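Local atomic coordinates of ferredoxin-NADP reductase (Neisseria gonorrhoeae MIA_2011_03-10, PDB entry 5TR9), a protein that probably catalyses electron transfer between NADP(H) and ferredoxin or flavodoxin by way of a bound FAD. Residues 124-129 against 227-232; 45-50 against 135-140. All blocks are in the same frame, centred on the assembly; numbering follows the deposited sequence.

Interaction 1 of 2, residues 124-129 against 227-232; sequences VMLCTG and TRFMIC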
ATOM      1  N   VAL A 124      -4.561  11.099  -4.754  1.00 11.53           N
ATOM      2  CA  VAL A 124      -3.251  11.235  -4.110  1.00  9.70           C
ATOM      3  C   VAL A 124      -3.132  10.159  -3.033  1.00 11.89           C
ATOM      4  O   VAL A 124      -3.849  10.199  -2.024  1.00 11.43           O
ATOM      5  CB  VAL A 124      -3.038  12.638  -3.521  1.00 10.86           C
ATOM      6  CG1 VAL A 124      -1.664  12.726  -2.804  1.00 13.85           C
ATOM      7  CG2 VAL A 124      -3.147  13.715  -4.624  1.00 11.66           C
ATOM      8  N   MET A 125      -2.223   9.215  -3.241  1.00 10.00           N
ATOM      9  CA  MET A 125      -2.002   8.102  -2.322  1.00  8.15           C
ATOM     10  C   MET A 125      -0.754   8.390  -1.491  1.00 11.49           C
ATOM     11  O   MET A 125       0.330   8.582  -2.046  1.00 13.48           O
ATOM     12  CB  MET A 125      -1.872   6.796  -3.114  1.00 12.40           C
ATOM     13  CG  MET A 125      -3.168   6.435  -3.852  1.00 13.25           C
ATOM     14  SD  MET A 125      -2.990   5.074  -5.026  1.00 18.45           S
ATOM     15  CE  MET A 125      -1.935   5.863  -6.214  1.00 23.04           C
ATOM     16  N   LEU A 126      -0.913   8.426  -0.166  1.00  9.97           N
ATOM     17  CA  LEU A 126       0.162   8.759   0.765  1.00  9.42           C
ATOM     18  C   LEU A 126       0.478   7.516   1.582  1.00 11.13           C
ATOM     19  O   LEU A 126      -0.416   6.957   2.222  1.00 11.45           O
ATOM     20  CB  LEU A 126      -0.268   9.903   1.690  1.00 10.10           C
ATOM     21  CG  LEU A 126      -0.767  11.198   1.030  1.00 11.88           C
ATOM     22  CD1 LEU A 126      -1.308  12.126   2.102  1.00 11.93           C
ATOM     23  CD2 LEU A 126       0.376  11.869   0.266  1.00 12.07           C
ATOM     24  N   CYS A 127       1.733   7.070   1.570  1.00  9.78           N
ATOM     25  CA  CYS A 127       1.996   5.842   2.307  1.00 10.53           C
ATOM     26  C   CYS A 127       3.392   5.852   2.907  1.00 11.32           C
ATOM     27  O   CYS A 127       4.267   6.619   2.488  1.00 11.90           O
ATOM     28  CB  CYS A 127       1.823   4.602   1.417  1.00 10.30           C
ATOM     29  SG  CYS A 127       2.884   4.575  -0.048  1.00 12.03           S
ATOM     30  N   THR A 128       3.582   4.975   3.899  1.00 11.30           N
ATOM     31  CA  THR A 128       4.891   4.714   4.490  1.00 10.39           C
ATOM     32  C   THR A 128       5.182   3.224   4.448  1.00 11.08           C
ATOM     33  O   THR A 128       4.283   2.400   4.612  1.00 11.44           O
ATOM     34  CB  THR A 128       4.998   5.170   5.960  1.00 11.95           C
ATOM     35  OG1 THR A 128       4.200   4.324   6.804  1.00 12.64           O
ATOM     36  CG2 THR A 128       4.563   6.616   6.106  1.00 15.00           C
ATOM     37  N   GLY A 129       6.463   2.895   4.264  1.00 10.92           N
ATOM     38  CA  GLY A 129       6.897   1.520   4.459  1.00 11.89           C
ATOM     39  C   GLY A 129       6.108   0.544   3.612  1.00 12.26           C
ATOM     40  O   GLY A 129       5.902   0.757   2.413  1.00 12.51           O
ATOM     41  N   THR A 227      -9.164  17.263  -4.941  1.00 15.62           N
ATOM     42  CA  THR A 227      -8.210  16.240  -4.526  1.00 14.61           C
ATOM     43  C   THR A 227      -8.898  15.184  -3.673  1.00 12.65           C
ATOM     44  O   THR A 227      -9.749  15.506  -2.833  1.00 14.59           O
ATOM     45  CB  THR A 227      -7.046  16.871  -3.745  1.00 13.60           C
ATOM     46  OG1 THR A 227      -6.533  17.974  -4.497  1.00 14.65           O
ATOM     47  CG2 THR A 227      -5.903  15.865  -3.511  1.00 14.36           C
ATOM     48  N   ARG A 228      -8.514  13.921  -3.876  1.00 13.16           N
ATOM     49  CA  ARG A 228      -9.003  12.830  -3.039  1.00 10.80           C
ATOM     50  C   ARG A 228      -7.806  12.029  -2.548  1.00 11.68           C
ATOM     51  O   ARG A 228      -6.981  11.597  -3.358  1.00 13.68           O
ATOM     52  CB  ARG A 228      -9.997  11.947  -3.809  1.00 12.43           C
ATOM     53  CG  ARG A 228     -11.229  12.717  -4.323  1.00 11.98           C
ATOM     54  CD  ARG A 228     -12.098  13.220  -3.163  1.00 12.08           C
ATOM     55  NE  ARG A 228     -13.328  13.896  -3.603  1.00 15.20           N
ATOM     56  CZ  ARG A 228     -13.434  15.203  -3.822  1.00 17.34           C
ATOM     57  NH1 ARG A 228     -12.381  15.995  -3.677  1.00 16.68           N
ATOM     58  NH2 ARG A 228     -14.598  15.725  -4.195  1.00 22.56           N
ATOM     59  N   PHE A 229      -7.702  11.861  -1.233  1.00 10.65           N
ATOM     60  CA  PHE A 229      -6.538  11.262  -0.585  1.00 11.47           C
ATOM     61  C   PHE A 229      -6.828   9.849  -0.098  1.00 12.07           C
ATOM     62  O   PHE A 229      -7.905   9.573   0.439  1.00 11.48           O
ATOM     63  CB  PHE A 229      -6.093  12.080   0.638  1.00 11.74           C
ATOM     64  CG  PHE A 229      -5.462  13.403   0.310  1.00 11.56           C
ATOM     65  CD1 PHE A 229      -4.115  13.481  -0.009  1.00 14.04           C
ATOM     66  CD2 PHE A 229      -6.211  14.578   0.359  1.00 15.34           C
ATOM     67  CE1 PHE A 229      -3.510  14.711  -0.290  1.00 16.15           C
ATOM     68  CE2 PHE A 229      -5.615  15.812   0.069  1.00 15.15           C
ATOM     69  CZ  PHE A 229      -4.263  15.877  -0.250  1.00 14.66           C
ATOM     70  N   MET A 230      -5.829   8.973  -0.213  1.00 11.81           N
ATOM     71  CA  MET A 230      -5.840   7.685   0.466  1.00 10.39           C
ATOM     72  C   MET A 230      -4.552   7.581   1.267  1.00 10.91           C
ATOM     73  O   MET A 230      -3.493   7.998   0.793  1.00 12.22           O
ATOM     74  CB  MET A 230      -5.950   6.532  -0.531  1.00 12.55           C
ATOM     75  CG  MET A 230      -7.109   6.700  -1.516  1.00 13.98           C
ATOM     76  SD  MET A 230      -7.209   5.342  -2.683  1.00 15.79           S
ATOM     77  CE  MET A 230      -7.845   4.038  -1.615  1.00 17.05           C
ATOM     78  N   ILE A 231      -4.645   7.060   2.487  1.00 10.92           N
ATOM     79  CA  ILE A 231      -3.514   7.042   3.410  1.00 10.37           C
ATOM     80  C   ILE A 231      -3.335   5.627   3.930  1.00 11.72           C
ATOM     81  O   ILE A 231      -4.277   5.046   4.473  1.00 11.59           O
ATOM     82  CB  ILE A 231      -3.724   7.983   4.606  1.00 10.68           C
ATOM     83  CG1 ILE A 231      -4.298   9.333   4.172  1.00 12.33           C
ATOM     84  CG2 ILE A 231      -2.397   8.153   5.373  1.00 12.52           C
ATOM     85  CD1 ILE A 231      -4.720  10.203   5.373  1.00 16.87           C
ATOM     86  N   CYS A 232      -2.111   5.104   3.843  1.00 11.08           N
ATOM     87  CA  CYS A 232      -1.828   3.790   4.419  1.00  9.44           C
ATOM     88  C   CYS A 232      -0.389   3.781   4.913  1.00 11.02           C
ATOM     89  O   CYS A 232       0.537   3.943   4.120  1.00 11.23           O
ATOM     90  CB  CYS A 232      -2.061   2.661   3.401  1.00 11.06           C
ATOM     91  SG  CYS A 232      -1.849   0.996   4.127  1.00 12.76           S
TER
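V124 to T128 runs parallel to T227-C232, the two strand axes 4.7 Å apart at an angle of 19°, and five backbone hydrogen bonds join them. They start with V124 N to R228 O at 2.8 Å and finish with the longer T128 N to C232 O at 3.2 Å, where the N-H...O angle has fallen to 150°. V124 and L126 donate to and accept from the residues flanking their bridge partners F229 and I231, the usual parallel pattern. On the face that carries V124, L126, F229 and I231, the ring of F229 is the main apolar surface. V124 lies alongside it, pointing the same way; its CG1, held anti to the backbone N (chi1 178°), comes 3.7 Å from CE1 of F229. CD1 of L126 slants in to 3.8 Å from CD1 of F229, while CG2 of T227 sits over one ring face, displaced toward the rim. These are adjacent inner strands of the parallel sheet of the NAD-binding domain, and helix 235-247 covers this face through T241 and L245, with Y250 set edge-to-face against F229. M125, C127, M230 and C232 face the other way, toward F135 of helix 133-139. Side chain meets side chain less closely here, CG of M125 coming to 4.3 Å from CB of M230, and both thioether ends lead off from the opposing strand.

Interaction 2 of 2, residues 45-50 against 135-140; sequences FKAGQF and FLSILE. With FAD (flavin-adenine dinucleotide), chain C.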
ATOM      1  N   PHE A  45     -10.902 -10.481  -4.838  1.00 14.97           N
ATOM      2  CA  PHE A  45     -10.648  -9.319  -4.002  1.00 13.86           C
ATOM      3  C   PHE A  45     -10.785  -8.073  -4.858  1.00 16.68           C
ATOM      4  O   PHE A  45     -10.804  -8.141  -6.090  1.00 14.86           O
ATOM      5  CB  PHE A  45      -9.272  -9.384  -3.317  1.00 12.03           C
ATOM      6  CG  PHE A  45      -8.107  -9.220  -4.251  1.00 12.11           C
ATOM      7  CD1 PHE A  45      -7.616 -10.307  -4.984  1.00 15.57           C
ATOM      8  CD2 PHE A  45      -7.486  -7.975  -4.385  1.00 11.84           C
ATOM      9  CE1 PHE A  45      -6.530 -10.148  -5.838  1.00 13.73           C
ATOM     10  CE2 PHE A  45      -6.405  -7.804  -5.237  1.00 14.32           C
ATOM     11  CZ  PHE A  45      -5.929  -8.901  -5.976  1.00 11.93           C
ATOM     12  N   LYS A  46     -10.949  -6.938  -4.189  1.00 12.27           N
ATOM     13  CA  LYS A  46     -10.915  -5.647  -4.851  1.00 10.94           C
ATOM     14  C   LYS A  46      -9.564  -5.001  -4.583  1.00 11.58           C
ATOM     15  O   LYS A  46      -9.060  -5.045  -3.458  1.00 10.87           O
ATOM     16  CB  LYS A  46     -12.037  -4.735  -4.354  1.00 12.94           C
ATOM     17  CG  LYS A  46     -13.432  -5.244  -4.644  1.00 16.21           C
ATOM     18  CD  LYS A  46     -14.466  -4.284  -4.061  1.00 17.90           C
ATOM     19  CE  LYS A  46     -15.870  -4.838  -4.145  1.00 35.37           C
ATOM     20  NZ  LYS A  46     -16.356  -4.909  -5.551  1.00 45.55           N
ATOM     21  N   ALA A  47      -8.983  -4.388  -5.615  1.00 11.53           N
ATOM     22  CA  ALA A  47      -7.676  -3.762  -5.450  1.00 11.13           C
ATOM     23  C   ALA A  47      -7.687  -2.772  -4.292  1.00 11.27           C
ATOM     24  O   ALA A  47      -8.586  -1.930  -4.185  1.00 12.79           O
ATOM     25  CB  ALA A  47      -7.270  -3.052  -6.740  1.00 11.73           C
ATOM     26  N   GLY A  48      -6.684  -2.898  -3.410  1.00 10.87           N
ATOM     27  CA  GLY A  48      -6.607  -2.131  -2.188  1.00 10.80           C
ATOM     28  C   GLY A  48      -6.922  -2.936  -0.938  1.00 11.36           C
ATOM     29  O   GLY A  48      -6.603  -2.487   0.176  1.00 11.44           O
ATOM     30  N   GLN A  49      -7.525  -4.107  -1.090  1.00 10.72           N
ATOM     31  CA  GLN A  49      -7.907  -4.928   0.050  1.00  9.83           C
ATOM     32  C   GLN A  49      -6.751  -5.811   0.521  1.00 11.80           C
ATOM     33  O   GLN A  49      -5.706  -5.931  -0.130  1.00 11.84           O
ATOM     34  CB  GLN A  49      -9.125  -5.776  -0.312  1.00 10.17           C
ATOM     35  CG  GLN A  49     -10.381  -4.926  -0.456  1.00 10.66           C
ATOM     36  CD  GLN A  49     -11.627  -5.766  -0.553  1.00 14.74           C
ATOM     37  OE1 GLN A  49     -11.683  -6.751  -1.299  1.00 14.29           O
ATOM     38  NE2 GLN A  49     -12.646  -5.393   0.217  1.00 18.39           N
ATOM     39  N   PHE A  50      -6.944  -6.415   1.697  1.00 11.55           N
ATOM     40  CA  PHE A  50      -5.927  -7.276   2.285  1.00 10.64           C
ATOM     41  C   PHE A  50      -6.439  -8.693   2.531  1.00 11.24           C
ATOM     42  O   PHE A  50      -7.638  -8.936   2.723  1.00 13.11           O
ATOM     43  CB  PHE A  50      -5.355  -6.663   3.587  1.00 11.59           C
ATOM     44  CG  PHE A  50      -6.365  -6.430   4.689  1.00 11.24           C
ATOM     45  CD1 PHE A  50      -6.621  -7.417   5.647  1.00 13.01           C
ATOM     46  CD2 PHE A  50      -7.004  -5.201   4.816  1.00 13.02           C
ATOM     47  CE1 PHE A  50      -7.529  -7.185   6.693  1.00 16.16           C
ATOM     48  CE2 PHE A  50      -7.916  -4.965   5.857  1.00 15.61           C
ATOM     49  CZ  PHE A  50      -8.172  -5.955   6.790  1.00 14.75           C
ATOM     50  N   PHE A 135      -1.633   0.149  -2.664  1.00  9.62           N
ATOM     51  CA  PHE A 135      -1.609   1.095  -3.772  1.00 10.97           C
ATOM     52  C   PHE A 135      -0.949   0.490  -5.007  1.00 11.52           C
ATOM     53  O   PHE A 135      -1.293   0.874  -6.131  1.00 11.52           O
ATOM     54  CB  PHE A 135      -0.926   2.392  -3.314  1.00  9.45           C
ATOM     55  CG  PHE A 135      -1.652   3.073  -2.175  1.00 10.54           C
ATOM     56  CD1 PHE A 135      -3.038   3.213  -2.200  1.00 12.14           C
ATOM     57  CD2 PHE A 135      -0.961   3.544  -1.073  1.00 12.85           C
ATOM     58  CE1 PHE A 135      -3.722   3.814  -1.153  1.00 14.14           C
ATOM     59  CE2 PHE A 135      -1.645   4.156  -0.011  1.00 12.85           C
ATOM     60  CZ  PHE A 135      -3.027   4.289  -0.061  1.00 12.79           C
ATOM     61  N   LEU A 136      -0.045  -0.485  -4.831  1.00 10.50           N
ATOM     62  CA  LEU A 136       0.494  -1.188  -5.998  1.00 11.17           C
ATOM     63  C   LEU A 136      -0.608  -1.945  -6.735  1.00 13.31           C
ATOM     64  O   LEU A 136      -0.678  -1.915  -7.975  1.00 12.80           O
ATOM     65  CB  LEU A 136       1.620  -2.138  -5.584  1.00 11.37           C
ATOM     66  CG  LEU A 136       2.839  -1.447  -4.960  1.00 13.30           C
ATOM     67  CD1 LEU A 136       3.870  -2.479  -4.508  1.00 13.78           C
ATOM     68  CD2 LEU A 136       3.465  -0.472  -5.941  1.00 17.96           C
ATOM     69  N   SER A 137      -1.497  -2.619  -5.993  1.00 11.11           N
ATOM     70  CA  SER A 137      -2.601  -3.318  -6.640  1.00 10.69           C
ATOM     71  C   SER A 137      -3.543  -2.336  -7.325  1.00 11.54           C
ATOM     72  O   SER A 137      -4.002  -2.588  -8.446  1.00 12.92           O
ATOM     73  CB  SER A 137      -3.361  -4.163  -5.608  1.00 12.01           C
ATOM     74  OG  SER A 137      -4.348  -4.966  -6.239  1.00 13.35           O
ATOM     75  N   ILE A 138      -3.833  -1.209  -6.668  1.00 11.22           N
ATOM     76  CA  ILE A 138      -4.687  -0.187  -7.269  1.00 10.69           C
ATOM     77  C   ILE A 138      -4.076   0.334  -8.566  1.00 12.60           C
ATOM     78  O   ILE A 138      -4.776   0.498  -9.573  1.00 12.64           O
ATOM     79  CB  ILE A 138      -4.955   0.936  -6.254  1.00  9.68           C
ATOM     80  CG1 ILE A 138      -5.926   0.409  -5.188  1.00  9.12           C
ATOM     81  CG2 ILE A 138      -5.541   2.186  -6.946  1.00 10.98           C
ATOM     82  CD1 ILE A 138      -5.968   1.223  -3.888  1.00 11.34           C
ATOM     83  N   LEU A 139      -2.760   0.572  -8.579  1.00 13.26           N
ATOM     84  CA  LEU A 139      -2.107   1.049  -9.802  1.00 12.53           C
ATOM     85  C   LEU A 139      -2.142   0.035 -10.933  1.00 17.81           C
ATOM     86  O   LEU A 139      -1.947   0.407 -12.097  1.00 17.96           O
ATOM     87  CB  LEU A 139      -0.656   1.432  -9.516  1.00 13.11           C
ATOM     88  CG  LEU A 139      -0.536   2.682  -8.656  1.00 17.66           C
ATOM     89  CD1 LEU A 139       0.923   2.908  -8.288  1.00 21.72           C
ATOM     90  CD2 LEU A 139      -1.086   3.881  -9.411  1.00 19.49           C
ATOM     91  N   GLU A 140      -2.354  -1.242 -10.627  1.00 13.08           N
ATOM     92  CA  GLU A 140      -2.466  -2.243 -11.672  0.56 12.95           C
ATOM     93  C   GLU A 140      -3.874  -2.310 -12.272  1.00 13.68           C
ATOM     94  O   GLU A 140      -4.074  -3.036 -13.240  1.00 18.20           O
ATOM     95  CB  GLU A 140      -1.996  -3.595 -11.104  0.56 16.99           C
ATOM     96  CG  GLU A 140      -0.459  -3.606 -10.860  0.56 22.81           C
ATOM     97  CD  GLU A 140       0.019  -4.315  -9.575  0.56 22.23           C
ATOM     98  OE1 GLU A 140      -0.766  -5.034  -8.930  0.56 17.75           O
ATOM     99  OE2 GLU A 140       1.205  -4.148  -9.214  0.56 21.09           O
TER
HETATM  100  PA  FAD C 301       3.949  -8.694  14.991  1.00 13.03           P
HETATM  101  O1A FAD C 301       3.852  -9.426  16.289  1.00 15.12           O
HETATM  102  O2A FAD C 301       2.694  -8.690  14.126  1.00 14.11           O
HETATM  103  O5B FAD C 301       4.331  -7.194  15.194  1.00 13.86           O
HETATM  104  C5B FAD C 301       5.416  -6.805  16.059  1.00 16.35           C
HETATM  105  C4B FAD C 301       5.591  -5.314  15.906  1.00 15.27           C
HETATM  106  O4B FAD C 301       6.197  -5.046  14.625  1.00 13.36           O
HETATM  107  C3B FAD C 301       4.298  -4.511  15.884  1.00 19.80           C
HETATM  108  O3B FAD C 301       3.845  -4.194  17.195  1.00 21.01           O
HETATM  109  C2B FAD C 301       4.708  -3.249  15.123  1.00 19.08           C
HETATM  110  O2B FAD C 301       5.364  -2.316  15.976  1.00 23.51           O
HETATM  111  C1B FAD C 301       5.742  -3.793  14.137  1.00 15.01           C
HETATM  112  N9A FAD C 301       5.257  -4.000  12.780  1.00 13.68           N
HETATM  113  C8A FAD C 301       4.413  -4.981  12.334  1.00 15.97           C
HETATM  114  N7A FAD C 301       4.196  -4.947  11.039  1.00 11.27           N
HETATM  115  C5A FAD C 301       4.968  -3.879  10.607  1.00 11.63           C
HETATM  116  C6A FAD C 301       5.176  -3.318   9.334  1.00 13.13           C
HETATM  117  N6A FAD C 301       4.589  -3.776   8.222  1.00 14.73           N
HETATM  118  N1A FAD C 301       5.998  -2.247   9.246  1.00 13.52           N
HETATM  119  C2A FAD C 301       6.583  -1.791  10.360  1.00 14.83           C
HETATM  120  N3A FAD C 301       6.460  -2.237  11.614  1.00 14.05           N
HETATM  121  C4A FAD C 301       5.640  -3.296  11.667  1.00 14.31           C
HETATM  122  N1  FAD C 301       2.779  -6.070   7.125  1.00 11.68           N
HETATM  123  C2  FAD C 301       3.533  -6.113   5.991  1.00 13.02           C
HETATM  124  O2  FAD C 301       4.750  -6.349   6.038  1.00 13.36           O
HETATM  125  N3  FAD C 301       2.927  -5.860   4.765  1.00 10.35           N
HETATM  126  C4  FAD C 301       1.588  -5.559   4.570  1.00 12.14           C
HETATM  127  O4  FAD C 301       1.148  -5.368   3.436  1.00 14.61           O
HETATM  128  C4X FAD C 301       0.804  -5.532   5.781  1.00 13.47           C
HETATM  129  N5  FAD C 301      -0.479  -5.232   5.688  1.00 13.23           N
HETATM  130  C5X FAD C 301      -1.222  -5.209   6.854  1.00 11.20           C
HETATM  131  C6  FAD C 301      -2.582  -4.900   6.774  1.00 13.55           C
HETATM  132  C7  FAD C 301      -3.374  -4.861   7.915  1.00 14.54           C
HETATM  133  C7M FAD C 301      -4.841  -4.542   7.793  1.00 14.64           C
HETATM  134  C8  FAD C 301      -2.804  -5.149   9.165  1.00 13.76           C
HETATM  135  C8M FAD C 301      -3.646  -5.119  10.418  1.00 15.61           C
HETATM  136  C9  FAD C 301      -1.446  -5.449   9.249  1.00 10.81           C
HETATM  137  C9A FAD C 301      -0.653  -5.488   8.107  1.00 11.45           C
HETATM  138  N10 FAD C 301       0.738  -5.751   8.159  1.00 12.30           N
HETATM  139  C10 FAD C 301       1.484  -5.810   7.014  1.00 11.96           C
HETATM  140  C1' FAD C 301       1.377  -6.187   9.403  1.00 12.80           C
HETATM  141  C2' FAD C 301       1.425  -7.726   9.438  1.00 12.27           C
HETATM  142  O2' FAD C 301       0.125  -8.291   9.625  1.00 12.82           O
HETATM  143  C3' FAD C 301       2.362  -8.237  10.536  1.00 10.93           C
HETATM  144  O3' FAD C 301       2.067  -7.573  11.759  1.00 12.35           O
HETATM  145  C4' FAD C 301       3.844  -8.185  10.157  1.00 12.57           C
HETATM  146  O4' FAD C 301       4.079  -9.109   9.092  1.00 12.82           O
HETATM  147  C5' FAD C 301       4.763  -8.520  11.312  1.00 11.41           C
HETATM  148  O5' FAD C 301       4.367  -9.787  11.874  1.00 13.62           O
HETATM  149  P   FAD C 301       5.182 -10.428  13.075  1.00 12.41           P
HETATM  150  O1P FAD C 301       6.620 -10.689  12.644  1.00 12.50           O
HETATM  151  O2P FAD C 301       4.384 -11.572  13.594  1.00 11.19           O
HETATM  152  O3P FAD C 301       5.180  -9.234  14.150  1.00 13.76           O
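A47 and G48, in the middle of a type II beta turn from K46 to Q49, press against S137 and I138 on helix 133-139. The methyl of A47 is lodged between the two helix side chains, CB lying 3.5 Å from OG of S137 and 4.0 Å from CG1 of I138. I138 reaches along A47 to the turn: with CG1 anti to its carbonyl carbon (chi1 -73°), CD1 ends 3.8 Å from CA of G48. The backbone of G48 has a positive phi, 106°, as expected at the third position of such a turn, and I138 packs directly on its CA. S137 turns its hydroxyl toward the loop, where OG lies in the plane of the F45 ring at its edge, 3.6 Å from CE2. No hydrogen bond crosses between the segments; this buried hydroxyl is instead bonded to the carbonyl oxygen of S70. Beyond this close patch the contact thins quickly. K46 is exposed and its side chain leads away from the helix, and Q49 turns away too, its OE1 accepting the backbone N-H of K46 at 3.0 Å and so tying the turn together from within. F50 faces the cofactor, with the flavin methyl C7M 3.5 Å above the centre of its ring. The turn thus joins the FAD-binding barrel to the first helix of the NAD-binding domain, at the interdomain junction of the two-domain ferredoxin-NADP reductase fold.

F135 connects the two contacts, whose centres are 13 Å apart. It belongs to the helix segment of interaction 2, yet its ring packs on the sheet face of interaction 1: CD1 lies 3.4 Å from SD of M125, and CE1 is 3.6 Å from CB of M230. CE2 adds C232 and C127, with CB of C232 at 3.7 Å. I138, which meets the turn together with S137, also touches M230, and one helix thereby packs on both the sheet and the turn. Strand 122-128 leads into this helix through the short loop 129-132. The flavin is approached from both contacts: F50 belongs to the FAD pocket, whereas the side chain of C232 is about 7 Å from FAD.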